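Local coordinates for uncharacterized protein Rv2865 (Mycobacterium tuberculosis, PDB 3G5O) that neutralises the toxin RelG as the antitoxin of a type II toxin-antitoxin system and, together with it, binds DNA and represses its own promoter, at residues F23-I34 against A44-W52. Residues are numbered along the deposited sequence; the frame is centred on the assembly and turned at random.
Sequences FVDAVSSTQDQI and AVLVGADEW
The aliphatic part of Gln31 lies over one face of the Glu51 carboxylate: CB sits above CD, 4.0 Å away, and CG is 3.3 Å from OE1. The two side chains cross at a slant, with amide and carboxylate planes nearly parallel, 21° apart. Glu51 CG stands anti to the backbone N (chi1 -166°), and a bend at chi2 brings the carboxylate beside Gln31. Water 4 is hydrogen-bonded to Glu51 OE1 at 2.7 Å. That oxygen also forms a salt bridge with Arg61 of the Rv2866 toxin chain, and Gln31 packs on the same arginine.

Ile34 and Leu46 form an antiparallel hydrogen-bonded pair. Ile34 N donates to Leu46 O at 3.0 Å, and Leu46 N to Ile34 O at 2.8 Å. Their side chains lie side by side on the sheet face that meets helix 20-28. Val27 points from the helix toward the strand. With CG1 anti to the carbonyl carbon (chi1 -54°), its CG2 packs 3.5 Å from Val47 C and also meets Leu46 CG.

The helix end comes close to Gly48, the N-cap of helix 49-62, with Val27 O 3.2 Å from Gly48 CA. Water 3 takes the N-H of Gly48 and is hydrogen-bonded to Thr30 O and Asp32 O. Water 2 links Ser28 O to Asp50 N, and water 1 joins Glu51 N to Thr30 O.

The contact thus joins the apolar side of the helix to a hairpin whose strand 41-48 continues the sheet into the second antitoxin subunit. At the start of helix 49-62 the segments are joined by water, not by direct hydrogen bonds. The Glu51 charge is turned to the toxin, consistent with toxin binding.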
loop_
_atom_site.group_PDB
_atom_site.type_symbol
_atom_site.label_atom_id
_atom_site.label_comp_id
_atom_site.label_asym_id
_atom_site.label_seq_id
_atom_site.Cartn_x
_atom_site.Cartn_y
_atom_site.Cartn_z
ATOM N N PHE A 23 3.534 -13.900 21.848
ATOM C CA PHE A 23 3.808 -13.478 20.462
ATOM C C PHE A 23 2.839 -12.386 20.000
ATOM O O PHE A 23 3.262 -11.434 19.327
ATOM C CB PHE A 23 3.833 -14.675 19.486
ATOM C CG PHE A 23 5.127 -15.450 19.541
ATOM C CD1 PHE A 23 6.288 -14.930 18.967
ATOM C CD2 PHE A 23 5.202 -16.681 20.200
ATOM C CE1 PHE A 23 7.505 -15.631 19.031
ATOM C CE2 PHE A 23 6.407 -17.386 20.272
ATOM C CZ PHE A 23 7.575 -16.855 19.679
ATOM N N VAL A 24 1.556 -12.537 20.358
ATOM C CA VAL A 24 0.556 -11.499 20.081
ATOM C C VAL A 24 0.892 -10.184 20.819
ATOM O O VAL A 24 0.875 -9.095 20.198
ATOM C CB VAL A 24 -0.888 -11.963 20.393
ATOM C CG1 VAL A 24 -1.821 -10.803 20.408
ATOM C CG2 VAL A 24 -1.348 -12.994 19.358
ATOM N N ASP A 25 1.236 -10.279 22.108
ATOM C CA ASP A 25 1.654 -9.085 22.868
ATOM C C ASP A 25 2.830 -8.396 22.193
ATOM O O ASP A 25 2.851 -7.155 22.144
ATOM C CB ASP A 25 2.077 -9.415 24.314
ATOM C CG ASP A 25 0.920 -9.555 25.273
ATOM O OD1 ASP A 25 -0.208 -9.030 25.043
ATOM O OD2 ASP A 25 1.156 -10.207 26.309
ATOM N N ALA A 26 3.798 -9.185 21.686
ATOM C CA ALA A 26 5.026 -8.652 21.090
ATOM C C ALA A 26 4.784 -7.837 19.799
ATOM O O ALA A 26 5.285 -6.723 19.683
ATOM C CB ALA A 26 6.071 -9.752 20.821
ATOM N N VAL A 27 4.034 -8.384 18.840
ATOM C CA VAL A 27 3.771 -7.639 17.619
ATOM C C VAL A 27 2.803 -6.456 17.874
ATOM O O VAL A 27 2.866 -5.428 17.198
ATOM C CB VAL A 27 3.273 -8.533 16.455
ATOM C CG1 VAL A 27 4.241 -9.674 16.217
ATOM C CG2 VAL A 27 1.867 -9.039 16.706
ATOM N N SER A 28 1.941 -6.608 18.865
ATOM C CA SER A 28 0.966 -5.612 19.204
ATOM C C SER A 28 1.583 -4.269 19.547
ATOM O O SER A 28 1.051 -3.214 19.224
ATOM C CB SER A 28 0.230 -6.067 20.450
ATOM O OG SER A 28 -0.831 -5.198 20.624
ATOM N N SER A 29 2.687 -4.319 20.255
ATOM C CA SER A 29 3.278 -3.104 20.800
ATOM C C SER A 29 4.415 -2.548 19.920
ATOM O O SER A 29 5.043 -1.519 20.260
ATOM C CB SER A 29 3.753 -3.401 22.215
ATOM O OG SER A 29 4.624 -4.519 22.186
ATOM N N THR A 30 4.641 -3.179 18.763
ATOM C CA THR A 30 5.791 -2.872 17.921
ATOM C C THR A 30 5.480 -2.965 16.410
ATOM O O THR A 30 4.351 -3.272 15.999
ATOM C CB THR A 30 6.953 -3.872 18.204
ATOM O OG1 THR A 30 6.592 -5.163 17.701
ATOM C CG2 THR A 30 7.295 -4.000 19.736
ATOM N N GLN A 31 6.514 -2.720 15.611
ATOM C CA GLN A 31 6.512 -2.966 14.202
ATOM C C GLN A 31 7.009 -4.380 13.831
ATOM O O GLN A 31 7.219 -4.657 12.672
ATOM C CB GLN A 31 7.346 -1.905 13.463
ATOM C CG GLN A 31 6.863 -0.467 13.671
ATOM C CD GLN A 31 7.792 0.582 13.030
ATOM O OE1 GLN A 31 8.379 1.413 13.730
ATOM N NE2 GLN A 31 7.921 0.540 11.712
ATOM N N ASP A 32 7.166 -5.282 14.793
ATOM C CA ASP A 32 7.758 -6.591 14.504
ATOM C C ASP A 32 6.795 -7.442 13.658
ATOM O O ASP A 32 5.575 -7.325 13.787
ATOM C CB ASP A 32 8.050 -7.347 15.813
ATOM C CG ASP A 32 9.156 -6.692 16.679
ATOM O OD1 ASP A 32 9.920 -5.822 16.200
ATOM O OD2 ASP A 32 9.256 -7.082 17.866
ATOM N N GLN A 33 7.333 -8.285 12.784
ATOM C CA GLN A 33 6.511 -9.259 12.082
ATOM C C GLN A 33 7.029 -10.649 12.275
ATOM O O GLN A 33 8.236 -10.859 12.393
ATOM C CB GLN A 33 6.432 -8.992 10.589
ATOM C CG GLN A 33 7.518 -8.109 10.107
ATOM C CD GLN A 33 7.346 -7.798 8.625
ATOM O OE1 GLN A 33 7.356 -6.636 8.225
ATOM N NE2 GLN A 33 7.186 -8.845 7.814
ATOM N N ILE A 34 6.109 -11.593 12.269
ATOM C CA ILE A 34 6.450 -12.998 12.346
ATOM C C ILE A 34 5.890 -13.675 11.120
ATOM O O ILE A 34 4.687 -13.611 10.878
ATOM C CB ILE A 34 5.794 -13.650 13.550
ATOM C CG1 ILE A 34 6.165 -12.901 14.830
ATOM C CG2 ILE A 34 6.182 -15.151 13.617
ATOM C CD1 ILE A 34 5.383 -13.363 16.031
ATOM N N ALA A 44 1.759 -17.967 6.890
ATOM C CA ALA A 44 1.014 -16.806 7.376
ATOM C C ALA A 44 1.985 -15.812 7.953
ATOM O O ALA A 44 3.162 -16.146 8.277
ATOM C CB ALA A 44 0.009 -17.204 8.454
ATOM N N VAL A 45 1.479 -14.599 8.147
ATOM C CA VAL A 45 2.266 -13.556 8.741
ATOM C C VAL A 45 1.418 -12.959 9.864
ATOM O O VAL A 45 0.196 -12.730 9.701
ATOM C CB VAL A 45 2.665 -12.461 7.682
ATOM C CG1 VAL A 45 3.328 -11.287 8.368
ATOM C CG2 VAL A 45 3.608 -13.044 6.630
ATOM N N LEU A 46 2.070 -12.709 10.998
ATOM C CA LEU A 46 1.425 -12.010 12.105
ATOM C C LEU A 46 2.058 -10.646 12.342
ATOM O O LEU A 46 3.282 -10.554 12.458
ATOM C CB LEU A 46 1.504 -12.871 13.391
ATOM C CG LEU A 46 0.696 -12.468 14.619
ATOM C CD1 LEU A 46 -0.783 -12.832 14.462
ATOM C CD2 LEU A 46 1.267 -13.181 15.861
ATOM N N VAL A 47 1.232 -9.590 12.430
ATOM C CA VAL A 47 1.715 -8.239 12.742
ATOM C C VAL A 47 0.776 -7.568 13.735
ATOM O O VAL A 47 -0.326 -8.035 13.933
ATOM C CB VAL A 47 1.810 -7.328 11.468
ATOM C CG1 VAL A 47 2.842 -7.869 10.542
ATOM C CG2 VAL A 47 0.455 -7.224 10.760
ATOM N N GLY A 48 1.200 -6.455 14.341
ATOM C CA GLY A 48 0.341 -5.725 15.292
ATOM C C GLY A 48 -0.883 -5.194 14.559
ATOM O O GLY A 48 -0.830 -4.931 13.326
ATOM N N ALA A 49 -1.990 -5.044 15.279
ATOM C CA ALA A 49 -3.145 -4.367 14.711
ATOM C C ALA A 49 -2.859 -2.916 14.292
ATOM O O ALA A 49 -3.331 -2.462 13.214
ATOM C CB ALA A 49 -4.364 -4.426 15.691
ATOM N N ASP A 50 -2.130 -2.175 15.129
ATOM C CA ASP A 50 -1.728 -0.810 14.805
ATOM C C ASP A 50 -0.810 -0.832 13.573
ATOM O O ASP A 50 -0.958 -0.014 12.663
ATOM C CB ASP A 50 -1.013 -0.130 15.965
ATOM C CG ASP A 50 -1.927 0.147 17.149
ATOM O OD1 ASP A 50 -3.169 0.189 16.980
ATOM O OD2 ASP A 50 -1.390 0.341 18.256
ATOM N N GLU A 51 0.139 -1.767 13.548
ATOM C CA GLU A 51 1.003 -1.917 12.369
ATOM C C GLU A 51 0.203 -2.189 11.065
ATOM O O GLU A 51 0.507 -1.617 10.002
ATOM C CB GLU A 51 2.110 -2.977 12.589
ATOM C CG GLU A 51 3.221 -2.930 11.531
ATOM C CD GLU A 51 3.876 -1.528 11.429
ATOM O OE1 GLU A 51 3.837 -0.734 12.408
ATOM O OE2 GLU A 51 4.427 -1.204 10.382
ATOM N N TRP A 52 -0.828 -3.015 11.168
ATOM C CA TRP A 52 -1.672 -3.328 10.023
ATOM C C TRP A 52 -2.386 -2.051 9.526
ATOM O O TRP A 52 -2.384 -1.764 8.337
ATOM C CB TRP A 52 -2.702 -4.394 10.400
ATOM C CG TRP A 52 -3.610 -4.739 9.255
ATOM C CD1 TRP A 52 -4.904 -4.312 9.050
ATOM C CD2 TRP A 52 -3.261 -5.539 8.143
ATOM N NE1 TRP A 52 -5.382 -4.836 7.866
ATOM C CE2 TRP A 52 -4.401 -5.608 7.302
ATOM C CE3 TRP A 52 -2.094 -6.226 7.775
ATOM C CZ2 TRP A 52 -4.406 -6.334 6.098
ATOM C CZ3 TRP A 52 -2.107 -6.988 6.573
ATOM C CH2 TRP A 52 -3.274 -7.023 5.759
HETATM O O HOH W 1 1.574 -2.634 16.057
HETATM O O HOH W 2 -1.492 -3.254 17.770
HETATM O O HOH W 3 3.799 -5.360 14.178
HETATM O O HOH W 4 2.943 -0.324 14.907
#